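Local atomic coordinates of FAD synthetase (Saccharomyces cerevisiae, PDB entry 2WSI), a protein that catalyses the transfer of the adenylyl group of ATP to FMN, yielding the coenzyme FAD and diphosphate in the last step of FAD synthesis. Residues A[14-19]-A[30-35]; A[68-72]-A[193-197]; A[204-210]-A[249-255]. All blocks are in the same frame, centred on the assembly; numbering follows the deposited sequence.

Interaction 1: A[14-19]-A[30-35]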
loop_
_atom_site.group_PDB
_atom_site.type_symbol
_atom_site.label_atom_id
_atom_site.label_comp_id
_atom_site.label_asym_id
_atom_site.label_seq_id
_atom_site.Cartn_x
_atom_site.Cartn_y
_atom_site.Cartn_z
ATOM N N THR A 14 -1.998 7.919 11.626
ATOM C CA THR A 14 -2.316 6.635 12.191
ATOM C C THR A 14 -2.841 6.843 13.612
ATOM O O THR A 14 -3.850 6.273 14.002
ATOM C CB THR A 14 -1.066 5.738 12.152
ATOM O OG1 THR A 14 -0.642 5.622 10.774
ATOM C CG2 THR A 14 -1.383 4.351 12.700
ATOM N N ASN A 15 -2.167 7.702 14.359
ATOM C CA ASN A 15 -2.605 8.063 15.712
ATOM C C ASN A 15 -4.031 8.631 15.701
ATOM O O ASN A 15 -4.879 8.264 16.505
ATOM C CB ASN A 15 -1.640 9.093 16.307
ATOM C CG ASN A 15 -1.749 9.187 17.840
ATOM O OD1 ASN A 15 -1.917 8.185 18.526
ATOM N ND2 ASN A 15 -1.622 10.391 18.362
ATOM N N SER A 16 -4.282 9.528 14.765
ATOM C CA SER A 16 -5.590 10.109 14.596
ATOM C C SER A 16 -6.642 9.024 14.284
ATOM O O SER A 16 -7.748 9.036 14.843
ATOM C CB SER A 16 -5.529 11.167 13.500
ATOM O OG SER A 16 -6.799 11.726 13.271
ATOM N N TYR A 17 -6.303 8.069 13.417
ATOM C CA TYR A 17 -7.248 7.006 13.104
ATOM C C TYR A 17 -7.523 6.196 14.365
ATOM O O TYR A 17 -8.668 5.789 14.617
ATOM C CB TYR A 17 -6.724 6.061 12.007
ATOM C CG TYR A 17 -7.820 5.156 11.475
ATOM C CD1 TYR A 17 -8.492 5.450 10.281
ATOM C CD2 TYR A 17 -8.199 4.015 12.186
ATOM C CE1 TYR A 17 -9.509 4.592 9.801
ATOM C CE2 TYR A 17 -9.187 3.192 11.747
ATOM C CZ TYR A 17 -9.858 3.478 10.578
ATOM O OH TYR A 17 -10.830 2.605 10.205
ATOM N N LEU A 18 -6.480 5.957 15.155
ATOM C CA LEU A 18 -6.614 5.106 16.340
ATOM C C LEU A 18 -7.430 5.832 17.411
ATOM O O LEU A 18 -7.845 5.223 18.382
ATOM C CB LEU A 18 -5.243 4.712 16.929
ATOM C CG LEU A 18 -4.374 3.704 16.166
ATOM C CD1 LEU A 18 -3.035 3.410 16.884
ATOM C CD2 LEU A 18 -5.148 2.420 15.952
ATOM N N HIS A 19 -7.629 7.135 17.250
ATOM C CA HIS A 19 -8.431 7.895 18.198
ATOM C C HIS A 19 -9.857 8.135 17.702
ATOM O O HIS A 19 -10.630 8.849 18.348
ATOM C CB HIS A 19 -7.761 9.236 18.501
ATOM C CG HIS A 19 -6.621 9.134 19.465
ATOM N ND1 HIS A 19 -6.687 9.632 20.750
ATOM C CD2 HIS A 19 -5.389 8.583 19.339
ATOM C CE1 HIS A 19 -5.545 9.398 21.371
ATOM N NE2 HIS A 19 -4.739 8.764 20.537
ATOM N N THR A 30 -10.541 -1.925 11.885
ATOM C CA THR A 30 -9.358 -1.325 11.251
ATOM C C THR A 30 -8.377 -0.819 12.313
ATOM O O THR A 30 -7.166 -0.881 12.135
ATOM C CB THR A 30 -9.778 -0.208 10.303
ATOM O OG1 THR A 30 -10.700 -0.731 9.324
ATOM C CG2 THR A 30 -8.519 0.407 9.574
ATOM N N GLN A 31 -8.896 -0.368 13.445
ATOM C CA GLN A 31 -8.034 0.024 14.556
ATOM C C GLN A 31 -7.280 -1.178 15.065
ATOM O O GLN A 31 -6.083 -1.088 15.329
ATOM C CB GLN A 31 -8.847 0.679 15.674
ATOM C CG GLN A 31 -9.342 2.075 15.280
ATOM C CD GLN A 31 -10.355 2.636 16.273
ATOM O OE1 GLN A 31 -11.063 1.881 16.942
ATOM N NE2 GLN A 31 -10.431 3.956 16.359
ATOM N N GLU A 32 -7.959 -2.316 15.164
ATOM C CA GLU A 32 -7.277 -3.540 15.548
ATOM C C GLU A 32 -6.232 -3.996 14.515
ATOM O O GLU A 32 -5.160 -4.484 14.894
ATOM C CB GLU A 32 -8.255 -4.691 15.742
ATOM C CG GLU A 32 -7.540 -6.003 16.039
ATOM C CD GLU A 32 -8.496 -7.178 16.208
ATOM O OE1 GLU A 32 -9.051 -7.643 15.183
ATOM O OE2 GLU A 32 -8.683 -7.645 17.362
ATOM N N ALA A 33 -6.561 -3.916 13.228
ATOM C CA ALA A 33 -5.595 -4.326 12.200
ATOM C C ALA A 33 -4.338 -3.431 12.254
ATOM O O ALA A 33 -3.202 -3.893 12.011
ATOM C CB ALA A 33 -6.237 -4.267 10.831
ATOM N N ILE A 34 -4.553 -2.152 12.533
ATOM C CA ILE A 34 -3.448 -1.204 12.685
ATOM C C ILE A 34 -2.564 -1.611 13.861
ATOM O O ILE A 34 -1.332 -1.692 13.750
ATOM C CB ILE A 34 -3.967 0.228 12.897
ATOM C CG1 ILE A 34 -4.518 0.792 11.573
ATOM C CG2 ILE A 34 -2.857 1.169 13.374
ATOM C CD1 ILE A 34 -5.301 2.069 11.758
ATOM N N ARG A 35 -3.180 -1.890 15.000
ATOM C CA ARG A 35 -2.385 -2.256 16.172
ATOM C C ARG A 35 -1.556 -3.498 15.979
ATOM O O ARG A 35 -0.407 -3.559 16.419
ATOM C CB ARG A 35 -3.272 -2.399 17.398
ATOM C CG ARG A 35 -3.564 -1.038 18.000
ATOM C CD ARG A 35 -4.251 -1.183 19.338
ATOM N NE ARG A 35 -5.671 -1.345 19.104
ATOM C CZ ARG A 35 -6.536 -0.348 19.197
ATOM N NH1 ARG A 35 -6.114 0.850 19.571
ATOM N NH2 ARG A 35 -7.819 -0.558 18.957
HETATM O O HOH W 1 -8.181 2.512 18.732
#
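Tyr-17 and Leu-18 meet Gln-31 and Ile-34 where two successive helices fold back on each other as a helical hairpin. The axes of 14-18 and 30-35 come within 10.2 Å and run at 137°, well off strictly antiparallel.

One direct hydrogen bond crosses the contact: Gln-31 NE2 donates to Tyr-17 O over 3.1 Å, almost dead straight at 177°, with the acceptor in the amide plane and the donor in the carbonyl plane. The glutamine gets there because its chain runs extended beyond CG, and the same NE2 also bonds to Ile-20 O, so the amide grips the turn that ends helix 3-18. A water makes the second polar link, donating to Leu-18 O (2.8 Å) and accepting from Arg-35 NH1 (2.8 Å).

The apolar contacts fan out from Ile-34, whose two branches have separate jobs. CD1 comes obliquely to the Tyr-17 ring, 3.5 Å from CD2, while CG2, anti to the backbone N, lies 3.6 Å from Thr-14 CG2 and also touches Leu-18 CD2. That leucine methyl continues over one face of the Arg-35 guanidinium. The aliphatic part of Gln-31 meets the tyrosine ring at its edge, CG 3.7 Å from CE2, and the amide plane stands nearly perpendicular to the ring. At the far end of the ring the packing is tight, Tyr-17 OH lying 3.0 Å from Thr-30 CB.

The buried phenol oxygen has its partner in Ser-204, and Thr-30 OG1 bonds to Ile-26 O. Helix 199-209 covers the inner side of the hairpin, with Phe-205 against Thr-14, Thr-30 and Ile-34 and edge-to-face with Tyr-17, while helix 64-87 reaches Thr-14 through Leu-72 and Ser-75.

Interaction 2: A[68-72]-A[193-197]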
loop_
_atom_site.group_PDB
_atom_site.type_symbol
_atom_site.label_atom_id
_atom_site.label_comp_id
_atom_site.label_asym_id
_atom_site.label_seq_id
_atom_site.Cartn_x
_atom_site.Cartn_y
_atom_site.Cartn_z
ATOM N N VAL A 68 -0.988 1.583 1.874
ATOM C CA VAL A 68 -1.429 1.545 3.265
ATOM C C VAL A 68 -0.273 1.080 4.134
ATOM O O VAL A 68 0.011 1.681 5.174
ATOM C CB VAL A 68 -2.673 0.637 3.471
ATOM C CG1 VAL A 68 -2.846 0.300 4.970
ATOM C CG2 VAL A 68 -3.908 1.347 2.927
ATOM N N LEU A 69 0.406 0.012 3.708
ATOM C CA LEU A 69 1.541 -0.501 4.470
ATOM C C LEU A 69 2.646 0.526 4.611
ATOM O O LEU A 69 3.223 0.710 5.689
ATOM C CB LEU A 69 2.099 -1.780 3.847
ATOM C CG LEU A 69 3.183 -2.466 4.678
ATOM C CD1 LEU A 69 2.784 -2.572 6.164
ATOM C CD2 LEU A 69 3.587 -3.808 4.086
ATOM N N LEU A 70 2.936 1.224 3.522
ATOM C CA LEU A 70 3.968 2.258 3.577
ATOM C C LEU A 70 3.615 3.355 4.579
ATOM O O LEU A 70 4.466 3.790 5.354
ATOM C CB LEU A 70 4.178 2.861 2.173
ATOM C CG LEU A 70 5.226 3.973 2.167
ATOM C CD1 LEU A 70 6.564 3.472 2.723
ATOM C CD2 LEU A 70 5.407 4.515 0.729
ATOM N N LEU A 71 2.354 3.792 4.605
ATOM C CA LEU A 71 1.939 4.770 5.610
ATOM C C LEU A 71 2.131 4.208 7.023
ATOM O O LEU A 71 2.657 4.893 7.880
ATOM C CB LEU A 71 0.483 5.212 5.425
ATOM C CG LEU A 71 0.089 5.860 4.103
ATOM C CD1 LEU A 71 -1.415 6.160 4.104
ATOM C CD2 LEU A 71 0.904 7.126 3.839
ATOM N N LEU A 72 1.717 2.963 7.264
ATOM C CA LEU A 72 1.913 2.333 8.588
ATOM C C LEU A 72 3.399 2.177 8.944
ATOM O O LEU A 72 3.814 2.378 10.085
ATOM C CB LEU A 72 1.211 0.964 8.651
ATOM C CG LEU A 72 -0.298 1.088 8.449
ATOM C CD1 LEU A 72 -0.875 -0.315 8.272
ATOM C CD2 LEU A 72 -0.933 1.832 9.629
ATOM N N PRO A 193 3.517 -7.774 7.100
ATOM C CA PRO A 193 2.738 -7.383 8.278
ATOM C C PRO A 193 1.316 -6.910 7.967
ATOM O O PRO A 193 0.610 -6.574 8.912
ATOM C CB PRO A 193 3.544 -6.218 8.877
ATOM C CG PRO A 193 4.584 -5.824 7.801
ATOM C CD PRO A 193 4.381 -6.689 6.606
ATOM N N LEU A 194 0.918 -6.874 6.696
ATOM C CA LEU A 194 -0.444 -6.499 6.308
ATOM C C LEU A 194 -1.347 -7.718 6.115
ATOM O O LEU A 194 -2.480 -7.601 5.644
ATOM C CB LEU A 194 -0.410 -5.684 4.993
ATOM C CG LEU A 194 -1.497 -4.610 4.888
ATOM C CD1 LEU A 194 -1.256 -3.515 5.885
ATOM C CD2 LEU A 194 -1.592 -4.009 3.471
ATOM N N LEU A 195 -0.846 -8.902 6.441
ATOM C CA LEU A 195 -1.527 -10.116 6.023
ATOM C C LEU A 195 -2.974 -10.255 6.516
ATOM O O LEU A 195 -3.776 -10.889 5.851
ATOM C CB LEU A 195 -0.763 -11.359 6.480
ATOM C CG LEU A 195 0.421 -11.757 5.608
ATOM C CD1 LEU A 195 1.105 -12.974 6.234
ATOM C CD2 LEU A 195 -0.028 -12.038 4.146
ATOM N N HIS A 196 -3.301 -9.688 7.668
ATOM C CA HIS A 196 -4.660 -9.856 8.221
ATOM C C HIS A 196 -5.614 -8.709 7.868
ATOM O O HIS A 196 -6.748 -8.658 8.352
ATOM C CB HIS A 196 -4.581 -10.034 9.739
ATOM C CG HIS A 196 -3.644 -11.123 10.155
ATOM N ND1 HIS A 196 -3.784 -12.423 9.719
ATOM C CD2 HIS A 196 -2.514 -11.094 10.903
ATOM C CE1 HIS A 196 -2.798 -13.158 10.205
ATOM N NE2 HIS A 196 -2.027 -12.378 10.941
ATOM N N TRP A 197 -5.180 -7.792 7.005
ATOM C CA TRP A 197 -6.064 -6.713 6.578
ATOM C C TRP A 197 -7.109 -7.190 5.574
ATOM O O TRP A 197 -6.797 -7.900 4.605
ATOM C CB TRP A 197 -5.219 -5.570 5.955
ATOM C CG TRP A 197 -4.623 -4.729 7.002
ATOM C CD1 TRP A 197 -3.698 -5.108 7.942
ATOM C CD2 TRP A 197 -4.870 -3.338 7.217
ATOM N NE1 TRP A 197 -3.365 -4.025 8.737
ATOM C CE2 TRP A 197 -4.069 -2.932 8.303
ATOM C CE3 TRP A 197 -5.681 -2.384 6.575
ATOM C CZ2 TRP A 197 -4.085 -1.642 8.787
ATOM C CZ3 TRP A 197 -5.685 -1.113 7.043
ATOM C CH2 TRP A 197 -4.881 -0.738 8.137
#
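The Trp-197 indole takes Val-68 and Leu-194 on the same face. Val-68 CG1 makes a CH-pi contact, 4.1 Å from the centroid of the six-membered ring and 25° off its normal; Leu-194 CD1, from the indole's own turn, sits 3.5 Å above the ring plane toward the rim. Leu-72 CD1 comes in obliquely, 3.5 Å from Trp-197 CZ2. Thr-30 CG2 lies on the other side of the ring, and at the pyrrole edge NE1 bonds to Thr-37 OG1 and weakly to Ala-33 O.

Next to the indole, Leu-194 CD1 touches two leucines of the helix, 4.0 Å from Leu-72 CD1 and 4.2 Å from Leu-69 CD1. Leu-69, with CG anti to the backbone N (chi1 -173°), sets both methyls against the proline ring, CD2 3.9 Å from Pro-193 CD and CD1 near CG. An alanine in place of Trp-197 is likely to leave Val-68 CG1 and Leu-72 CD1 without their aromatic cover and Thr-37 OG1 without its indole donor.

A type I turn from Leu-194 to Trp-197 brings those two side chains to the same side. The contact is wholly apolar and buried, and it packs the loop between strand 189-191 and helix 199-209 on helix 64-87, with the side chain of Leu-69 about 6 Å from the bound FAD and helix 25-45 closing over Trp-197 through Ile-34.

Interaction 3: A[204-210]-A[249-255]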
loop_
_atom_site.group_PDB
_atom_site.type_symbol
_atom_site.label_atom_id
_atom_site.label_comp_id
_atom_site.label_asym_id
_atom_site.label_seq_id
_atom_site.Cartn_x
_atom_site.Cartn_y
_atom_site.Cartn_z
ATOM N N SER A 204 -11.038 1.993 4.378
ATOM C CA SER A 204 -11.368 2.866 5.494
ATOM C C SER A 204 -10.134 3.661 5.902
ATOM O O SER A 204 -10.220 4.867 6.100
ATOM C CB SER A 204 -11.874 2.093 6.705
ATOM O OG SER A 204 -12.011 2.983 7.790
ATOM N N PHE A 205 -8.994 2.983 6.042
ATOM C CA PHE A 205 -7.770 3.684 6.439
ATOM C C PHE A 205 -7.253 4.610 5.328
ATOM O O PHE A 205 -6.892 5.762 5.573
ATOM C CB PHE A 205 -6.687 2.682 6.860
ATOM C CG PHE A 205 -5.443 3.345 7.383
ATOM C CD1 PHE A 205 -5.430 3.925 8.640
ATOM C CD2 PHE A 205 -4.300 3.440 6.591
ATOM C CE1 PHE A 205 -4.296 4.550 9.135
ATOM C CE2 PHE A 205 -3.158 4.062 7.072
ATOM C CZ PHE A 205 -3.154 4.616 8.358
ATOM N N LEU A 206 -7.236 4.131 4.092
ATOM C CA LEU A 206 -6.615 4.913 3.015
ATOM C C LEU A 206 -7.445 6.175 2.714
ATOM O O LEU A 206 -6.897 7.236 2.510
ATOM C CB LEU A 206 -6.404 4.034 1.779
ATOM C CG LEU A 206 -5.601 4.638 0.625
ATOM C CD1 LEU A 206 -4.238 5.122 1.151
ATOM C CD2 LEU A 206 -5.451 3.623 -0.487
ATOM N N LEU A 207 -8.777 6.076 2.763
ATOM C CA LEU A 207 -9.626 7.246 2.557
ATOM C C LEU A 207 -9.523 8.203 3.730
ATOM O O LEU A 207 -9.418 9.414 3.533
ATOM C CB LEU A 207 -11.100 6.838 2.361
ATOM C CG LEU A 207 -11.387 6.185 1.016
ATOM C CD1 LEU A 207 -12.829 5.604 0.965
ATOM C CD2 LEU A 207 -11.129 7.172 -0.143
ATOM N N TYR A 208 -9.561 7.676 4.956
ATOM C CA TYR A 208 -9.316 8.535 6.121
ATOM C C TYR A 208 -7.992 9.307 6.068
ATOM O O TYR A 208 -7.922 10.449 6.559
ATOM C CB TYR A 208 -9.346 7.756 7.429
ATOM C CG TYR A 208 -9.200 8.704 8.626
ATOM C CD1 TYR A 208 -10.281 9.473 9.048
ATOM C CD2 TYR A 208 -7.988 8.841 9.301
ATOM C CE1 TYR A 208 -10.173 10.359 10.128
ATOM C CE2 TYR A 208 -7.858 9.740 10.401
ATOM C CZ TYR A 208 -8.975 10.481 10.798
ATOM O OH TYR A 208 -8.926 11.355 11.853
ATOM N N SER A 209 -6.949 8.710 5.490
ATOM C CA SER A 209 -5.612 9.337 5.528
ATOM C C SER A 209 -5.579 10.637 4.739
ATOM O O SER A 209 -4.708 11.496 4.971
ATOM C CB SER A 209 -4.518 8.420 4.969
ATOM O OG SER A 209 -4.611 8.278 3.556
ATOM N N ASN A 210 -6.484 10.722 3.766
ATOM C CA ASN A 210 -6.530 11.809 2.784
ATOM C C ASN A 210 -5.297 11.864 1.906
ATOM O O ASN A 210 -5.126 12.821 1.158
ATOM C CB ASN A 210 -6.724 13.188 3.441
ATOM C CG ASN A 210 -7.356 14.201 2.481
ATOM O OD1 ASN A 210 -8.159 13.838 1.617
ATOM N ND2 ASN A 210 -6.970 15.466 2.609
ATOM N N TRP A 249 -18.094 8.446 6.406
ATOM C CA TRP A 249 -17.574 9.161 7.592
ATOM C C TRP A 249 -16.074 9.431 7.431
ATOM O O TRP A 249 -15.587 10.542 7.670
ATOM C CB TRP A 249 -17.822 8.368 8.885
ATOM C CG TRP A 249 -17.439 9.136 10.128
ATOM C CD1 TRP A 249 -18.281 9.824 10.964
ATOM C CD2 TRP A 249 -16.111 9.322 10.660
ATOM N NE1 TRP A 249 -17.562 10.417 11.978
ATOM C CE2 TRP A 249 -16.232 10.128 11.817
ATOM C CE3 TRP A 249 -14.835 8.893 10.266
ATOM C CZ2 TRP A 249 -15.124 10.503 12.593
ATOM C CZ3 TRP A 249 -13.736 9.261 11.042
ATOM C CH2 TRP A 249 -13.892 10.064 12.195
ATOM N N GLU A 250 -15.349 8.406 6.996
ATOM C CA GLU A 250 -13.904 8.519 6.820
ATOM C C GLU A 250 -13.588 9.575 5.785
ATOM O O GLU A 250 -12.639 10.336 5.940
ATOM C CB GLU A 250 -13.322 7.194 6.356
ATOM C CG GLU A 250 -13.350 6.100 7.391
ATOM C CD GLU A 250 -14.568 5.206 7.290
ATOM O OE1 GLU A 250 -15.667 5.711 6.923
ATOM O OE2 GLU A 250 -14.422 3.998 7.588
ATOM N N ILE A 251 -14.381 9.616 4.713
ATOM C CA ILE A 251 -14.165 10.583 3.654
ATOM C C ILE A 251 -14.420 11.994 4.196
ATOM O O ILE A 251 -13.592 12.881 4.044
ATOM C CB ILE A 251 -15.100 10.319 2.445
ATOM C CG1 ILE A 251 -14.630 9.101 1.623
ATOM C CG2 ILE A 251 -15.181 11.547 1.546
ATOM C CD1 ILE A 251 -15.733 8.503 0.720
ATOM N N ILE A 252 -15.567 12.194 4.844
ATOM C CA ILE A 252 -15.972 13.532 5.270
ATOM C C ILE A 252 -15.038 14.069 6.330
ATOM O O ILE A 252 -14.767 15.258 6.378
ATOM C CB ILE A 252 -17.401 13.542 5.868
ATOM C CG1 ILE A 252 -18.441 13.203 4.799
ATOM C CG2 ILE A 252 -17.699 14.896 6.503
ATOM C CD1 ILE A 252 -18.319 14.032 3.540
ATOM N N HIS A 253 -14.551 13.188 7.189
ATOM C CA HIS A 253 -13.751 13.614 8.328
ATOM C C HIS A 253 -12.278 13.270 8.153
ATOM O O HIS A 253 -11.557 13.179 9.141
ATOM C CB HIS A 253 -14.264 12.947 9.596
ATOM C CG HIS A 253 -15.675 13.304 9.931
ATOM N ND1 HIS A 253 -16.751 12.542 9.526
ATOM C CD2 HIS A 253 -16.187 14.344 10.631
ATOM C CE1 HIS A 253 -17.867 13.099 9.963
ATOM N NE2 HIS A 253 -17.553 14.189 10.642
ATOM N N ALA A 254 -11.853 13.060 6.905
ATOM C CA ALA A 254 -10.478 12.669 6.600
ATOM C C ALA A 254 -9.439 13.577 7.268
ATOM O O ALA A 254 -9.614 14.779 7.369
ATOM C CB ALA A 254 -10.255 12.679 5.070
ATOM N N PHE A 255 -8.326 12.985 7.673
ATOM C CA PHE A 255 -7.229 13.716 8.298
ATOM C C PHE A 255 -6.844 15.008 7.579
ATOM O O PHE A 255 -6.502 14.993 6.393
ATOM C CB PHE A 255 -6.001 12.809 8.357
ATOM C CG PHE A 255 -4.836 13.423 9.052
ATOM C CD1 PHE A 255 -4.716 13.330 10.427
ATOM C CD2 PHE A 255 -3.865 14.108 8.329
ATOM C CE1 PHE A 255 -3.630 13.894 11.080
ATOM C CE2 PHE A 255 -2.781 14.684 8.978
ATOM C CZ PHE A 255 -2.666 14.566 10.363
HETATM O O HOH W 2 -4.417 15.923 4.724
#
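Tyr-208 packs into the bend where helix 248-252 gives way to extended chain. Its CG is anti to the backbone N (chi1 -175°), which lays the ring beside Trp-249, CE1 3.8 Å from CZ3, and brings CE1 to 3.3 Å from His-253 O. Phe-255 N stands over the centre of the phenol face, yet its proton goes to Tyr-208 O (2.8 Å, 155°), nearly along the C=O axis. One turn earlier in the helix, Ser-204 OG donates at 2.6 Å to Glu-250 OE2, which receives it on its anti lone pair; the bend at chi2 turns the carboxylate that way. The side chains of Leu-207 and Ile-251 lie side by side, CD1 against CG1.

Farther out, Trp-249 O accepts from His-253 N and ND1 on opposite faces of its plane, which probably helps to fix the bend. Ser-16 OG bonds to Tyr-208 OH, and Tyr-17 OH is the second partner of Ser-204 OG. A water accepts weakly from Asn-210 ND2 and donates to Phe-255 O.

The contact therefore gives the last turn of helix 199-209 an outside donor for a main-chain carbonyl. Glu-250 is buried, and the short serine bond probably helps to stabilise negative charge on its carboxylate.

From the N terminus, interaction 1 closes a short loop, folding helix 25-45 back on helix 3-18. The chain then runs through most of the mixed sheet before interaction 2 closes a long excursion, bringing the loop after strand 189-191 onto helix 64-87. Helix 199-209 follows almost at once, and interaction 3 joins its end to helix 248-252 and the chain beyond. The three are in series: none encloses or crosses another. In space they touch, and Phe-205, on the helix of interaction 3, borders the other two, its ring reaching Val-68 and Leu-72 of interaction 2. Together they join the N-terminal hairpin to the nucleotide-binding domain and to helix 248-252.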